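Local coordinates for DUF2235 domain-containing protein (Pseudomonas aeruginosa, PDB 4O5P) that probably hydrolyses membrane phospholipids as an effector delivered by the type VI secretion system, using an alpha/beta-hydrolase catalytic domain, at residues E339-A342 / S343-L346; E452-T455 / R456-W460. All coordinates share one frame; numbering follows the deposited sequence.

Interaction 1: E339-A342 / S343-L346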
loop_
_atom_site.group_PDB
_atom_site.type_symbol
_atom_site.label_atom_id
_atom_site.label_comp_id
_atom_site.label_asym_id
_atom_site.label_seq_id
_atom_site.Cartn_x
_atom_site.Cartn_y
_atom_site.Cartn_z
ATOM N N GLU A 339 9.212 -2.333 9.634
ATOM C CA GLU A 339 8.991 -3.126 8.404
ATOM C C GLU A 339 10.308 -3.241 7.615
ATOM O O GLU A 339 11.068 -2.270 7.551
ATOM C CB GLU A 339 7.916 -2.480 7.525
ATOM C CG GLU A 339 7.646 -3.212 6.193
ATOM C CD GLU A 339 7.235 -4.671 6.361
ATOM O OE1 GLU A 339 6.321 -4.962 7.162
ATOM O OE2 GLU A 339 7.825 -5.549 5.683
ATOM N N GLN A 340 10.575 -4.416 7.033
ATOM C CA GLN A 340 11.846 -4.689 6.363
ATOM C C GLN A 340 11.705 -5.532 5.083
ATOM O O GLN A 340 12.706 -5.794 4.401
ATOM C CB GLN A 340 12.816 -5.427 7.315
ATOM C CG GLN A 340 13.435 -4.600 8.446
ATOM C CD GLN A 340 14.381 -5.433 9.303
ATOM O OE1 GLN A 340 13.942 -6.251 10.118
ATOM N NE2 GLN A 340 15.681 -5.251 9.097
ATOM N N ARG A 341 10.491 -5.968 4.752
ATOM C CA ARG A 341 10.321 -6.862 3.600
ATOM C C ARG A 341 10.677 -6.164 2.300
ATOM O O ARG A 341 10.256 -5.025 2.058
ATOM C CB ARG A 341 8.896 -7.415 3.507
ATOM C CG ARG A 341 8.615 -8.630 4.394
ATOM C CD ARG A 341 7.118 -9.017 4.333
ATOM N NE ARG A 341 6.275 -7.961 4.901
ATOM C CZ ARG A 341 4.944 -7.938 4.831
ATOM N NH1 ARG A 341 4.287 -8.916 4.226
ATOM N NH2 ARG A 341 4.268 -6.927 5.374
ATOM N N ALA A 342 11.459 -6.858 1.474
ATOM C CA ALA A 342 11.805 -6.397 0.132
ATOM C C ALA A 342 10.554 -6.042 -0.661
ATOM O O ALA A 342 10.596 -5.200 -1.544
ATOM C CB ALA A 342 12.571 -7.469 -0.595
ATOM N N SER A 343 9.451 -6.708 -0.341
ATOM C CA SER A 343 8.198 -6.561 -1.074
ATOM C C SER A 343 7.406 -5.344 -0.598
ATOM O O SER A 343 6.381 -4.997 -1.194
ATOM C CB SER A 343 7.356 -7.815 -0.871
ATOM O OG SER A 343 7.265 -8.096 0.520
ATOM N N PHE A 344 7.869 -4.709 0.482
ATOM C CA PHE A 344 7.146 -3.579 1.063
ATOM C C PHE A 344 7.991 -2.313 1.270
ATOM O O PHE A 344 8.074 -1.794 2.387
ATOM C CB PHE A 344 6.451 -4.010 2.366
ATOM C CG PHE A 344 5.255 -4.891 2.141
ATOM C CD1 PHE A 344 5.411 -6.231 1.796
ATOM C CD2 PHE A 344 3.975 -4.378 2.252
ATOM C CE1 PHE A 344 4.316 -7.033 1.569
ATOM C CE2 PHE A 344 2.869 -5.180 2.031
ATOM C CZ PHE A 344 3.035 -6.500 1.685
ATOM N N PRO A 345 8.582 -1.778 0.181
ATOM C CA PRO A 345 9.323 -0.527 0.349
ATOM C C PRO A 345 8.395 0.648 0.663
ATOM O O PRO A 345 7.230 0.690 0.230
ATOM C CB PRO A 345 10.011 -0.331 -1.013
ATOM C CG PRO A 345 9.148 -1.090 -1.993
ATOM C CD PRO A 345 8.621 -2.265 -1.211
ATOM N N LEU A 346 8.923 1.598 1.427
ATOM C CA LEU A 346 8.151 2.742 1.835
ATOM C C LEU A 346 8.292 3.867 0.808
ATOM O O LEU A 346 9.360 4.073 0.225
ATOM C CB LEU A 346 8.636 3.216 3.214
ATOM C CG LEU A 346 7.946 4.437 3.819
ATOM C CD1 LEU A 346 6.451 4.172 4.075
ATOM C CD2 LEU A 346 8.647 4.837 5.108
#
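Ser343 turns its hydroxyl back toward the chain of Arg341, OG lying 3.5 Å from Arg341 CB and within van der Waals range of CD. It sits at the third position of a type I beta turn running from Arg341 to Phe344. Phe344 closes that turn, its backbone N donating to Arg341 O over 2.9 Å; the donor stands above the carbonyl plane. The ring of Phe344, with CG anti to its own carbonyl carbon (chi1 -73°), runs alongside the Arg341 chain in the same direction. The Arg341 chain bends at chi3 (-65°), which lays its guanidinium flat over one face of the ring, a cation-pi stack with CZ 3.8 Å from the ring centroid and planes 16° apart. NH1 overhangs the rim at CE1, while NH2 sits over the middle of the ring.

Glu339 fixes the rotation of this guanidinium. Its OE2 takes Arg341 NE at 3.0 Å, in the guanidinium plane, as a salt bridge, and Arg341 N at 2.9 Å, the two donors coming from opposite faces of the carboxylate. Glu339 OE1 adds a weak bond from Arg341 NH2 and is itself held by Ser662 OG and His379 N. Glu339 OE2 also rests 3.9 Å from Phe344 CB. Pro345 ends the contact, packing CD 3.6 Å from Ala342 O. Arg238 makes a second cation-pi contact with Phe344, and the ring also meets His379. Ser237, His379 and Asp281 have the geometry of a Ser-His-Asp triad, so the turn probably borders the active site of an alpha/beta-hydrolase fold.

Interaction 2: E452-T455 / R456-W460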
loop_
_atom_site.group_PDB
_atom_site.type_symbol
_atom_site.label_atom_id
_atom_site.label_comp_id
_atom_site.label_asym_id
_atom_site.label_seq_id
_atom_site.Cartn_x
_atom_site.Cartn_y
_atom_site.Cartn_z
ATOM N N GLU A 452 -2.821 -0.597 29.038
ATOM C CA GLU A 452 -1.584 -1.376 28.927
ATOM C C GLU A 452 -0.923 -1.067 27.581
ATOM O O GLU A 452 0.286 -0.778 27.502
ATOM C CB GLU A 452 -1.892 -2.869 29.061
ATOM C CG GLU A 452 -0.694 -3.806 28.972
ATOM C CD GLU A 452 -1.087 -5.279 29.208
ATOM O OE1 GLU A 452 -1.174 -5.677 30.392
ATOM O OE2 GLU A 452 -1.315 -6.036 28.222
ATOM N N LEU A 453 -1.739 -1.093 26.528
ATOM C CA LEU A 453 -1.293 -0.705 25.199
ATOM C C LEU A 453 -0.735 0.715 25.217
ATOM O O LEU A 453 0.386 0.941 24.761
ATOM C CB LEU A 453 -2.438 -0.846 24.175
ATOM C CG LEU A 453 -2.131 -0.319 22.771
ATOM C CD1 LEU A 453 -0.926 -1.048 22.178
ATOM C CD2 LEU A 453 -3.342 -0.371 21.828
ATOM N N ALA A 454 -1.489 1.669 25.761
ATOM C CA ALA A 454 -0.998 3.047 25.803
ATOM C C ALA A 454 0.365 3.156 26.493
ATOM O O ALA A 454 1.253 3.858 26.029
ATOM C CB ALA A 454 -2.005 3.963 26.480
ATOM N N THR A 455 0.521 2.450 27.602
ATOM C CA THR A 455 1.739 2.513 28.394
ATOM C C THR A 455 2.949 1.979 27.621
ATOM O O THR A 455 4.021 2.595 27.605
ATOM C CB THR A 455 1.565 1.691 29.664
ATOM O OG1 THR A 455 0.671 2.378 30.556
ATOM C CG2 THR A 455 2.892 1.494 30.351
ATOM N N ARG A 456 2.766 0.828 26.985
ATOM C CA ARG A 456 3.829 0.208 26.199
ATOM C C ARG A 456 4.223 1.046 24.981
ATOM O O ARG A 456 5.422 1.263 24.672
ATOM C CB ARG A 456 3.364 -1.198 25.781
ATOM C CG ARG A 456 3.228 -2.161 26.989
ATOM C CD ARG A 456 2.539 -3.464 26.602
ATOM N NE ARG A 456 2.421 -4.394 27.725
ATOM C CZ ARG A 456 2.116 -5.686 27.602
ATOM N NH1 ARG A 456 1.900 -6.206 26.407
ATOM N NH2 ARG A 456 2.017 -6.457 28.679
ATOM N N PHE A 457 3.202 1.529 24.282
ATOM C CA PHE A 457 3.450 2.431 23.179
ATOM C C PHE A 457 4.257 3.621 23.677
ATOM O O PHE A 457 5.281 3.970 23.111
ATOM C CB PHE A 457 2.135 2.919 22.557
ATOM C CG PHE A 457 2.335 3.996 21.545
ATOM C CD1 PHE A 457 2.381 5.333 21.930
ATOM C CD2 PHE A 457 2.517 3.673 20.210
ATOM C CE1 PHE A 457 2.593 6.328 20.995
ATOM C CE2 PHE A 457 2.720 4.664 19.264
ATOM C CZ PHE A 457 2.757 5.994 19.658
ATOM N N ASN A 458 3.797 4.262 24.739
ATOM C CA ASN A 458 4.517 5.415 25.256
ATOM C C ASN A 458 5.955 5.109 25.700
ATOM O O ASN A 458 6.812 5.981 25.649
ATOM C CB ASN A 458 3.706 6.097 26.359
ATOM C CG ASN A 458 2.441 6.758 25.819
ATOM O OD1 ASN A 458 2.403 7.201 24.670
ATOM N ND2 ASN A 458 1.396 6.822 26.651
ATOM N N ALA A 459 6.239 3.876 26.113
ATOM C CA ALA A 459 7.634 3.545 26.434
ATOM C C ALA A 459 8.464 3.594 25.153
ATOM O O ALA A 459 9.581 4.170 25.109
ATOM C CB ALA A 459 7.731 2.181 27.092
ATOM N N TRP A 460 7.914 2.997 24.098
ATOM C CA TRP A 460 8.561 3.138 22.804
ATOM C C TRP A 460 8.720 4.611 22.408
ATOM O O TRP A 460 9.801 5.056 22.027
ATOM C CB TRP A 460 7.797 2.384 21.718
ATOM C CG TRP A 460 8.497 2.495 20.411
ATOM C CD1 TRP A 460 9.506 1.697 19.949
ATOM C CD2 TRP A 460 8.296 3.501 19.422
ATOM N NE1 TRP A 460 9.919 2.127 18.713
ATOM C CE2 TRP A 460 9.190 3.239 18.364
ATOM C CE3 TRP A 460 7.422 4.591 19.311
ATOM C CZ2 TRP A 460 9.249 4.026 17.211
ATOM C CZ3 TRP A 460 7.490 5.390 18.175
ATOM C CH2 TRP A 460 8.390 5.094 17.135
#
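Ala454 O receives the backbone N of Asn458 at 2.9 Å, and the Asn458 side chain leans over the same carbonyl, with CB 3.3 Å from that oxygen. CG of Asn458 stands anti to its carbonyl carbon (chi1 -68°), which brings the amide back along the preceding turn; there OD1 accepts from His14 N, tying the helix to the N-terminal part of the chain. The two preceding bonds follow the same i to i+4 pattern. Phe457 N reaches Leu453 O at 2.9 Å, nearly in line with the carbonyl, and Arg456 N reaches Glu452 O at 3.0 Å.

Glu452 and Arg456, one helical turn apart, run side by side with their ends pointing the same way. Both chains are largely extended, and the carboxylate lies over one face of the guanidinium with the planes only 4° apart. Glu452 OE2 is 3.4 Å from Arg456 NH2, but no N-H points at it: the salt bridge rests on charge and flat stacking. Nearer the backbone, Glu452 CG covers Arg456 NE at 3.4 Å, and that buried nitrogen has no hydrogen-bond partner in the model. The terminal nitrogens of Arg456 bond other groups: NH1 pairs in a salt bridge with Glu657, the last residue of helix 649-657, and bonds Gln658 just beyond it. Leu453 and Phe457 pack against Ile405 of helix 403-416. The arrangement is that of an alpha-helix with an i to i+4 Glu-Arg pair, on a helix that also contacts helices 403-416 and 649-657.

In the fold
Interaction 1 is a turn in the loop between strands 331-336 and 346-353, its centre about 10 Å from the centre of the chain; interaction 2 lies on helix 451-463, its centre about 26 Å from that of the chain. Their own centres are about 25 Å apart and their nearest atoms about 10 Å, so they do not touch. Both are partly buried and pair a glutamate with an arginine, differently in each. At 339-346 the arginine is held edge-on by carboxylate bonds and spends a face on an aromatic ring, beside the presumed triad. At 452-460 the carboxylate itself takes the face, and the arginine's other bonds link helix 451-463 to the end of helix 649-657.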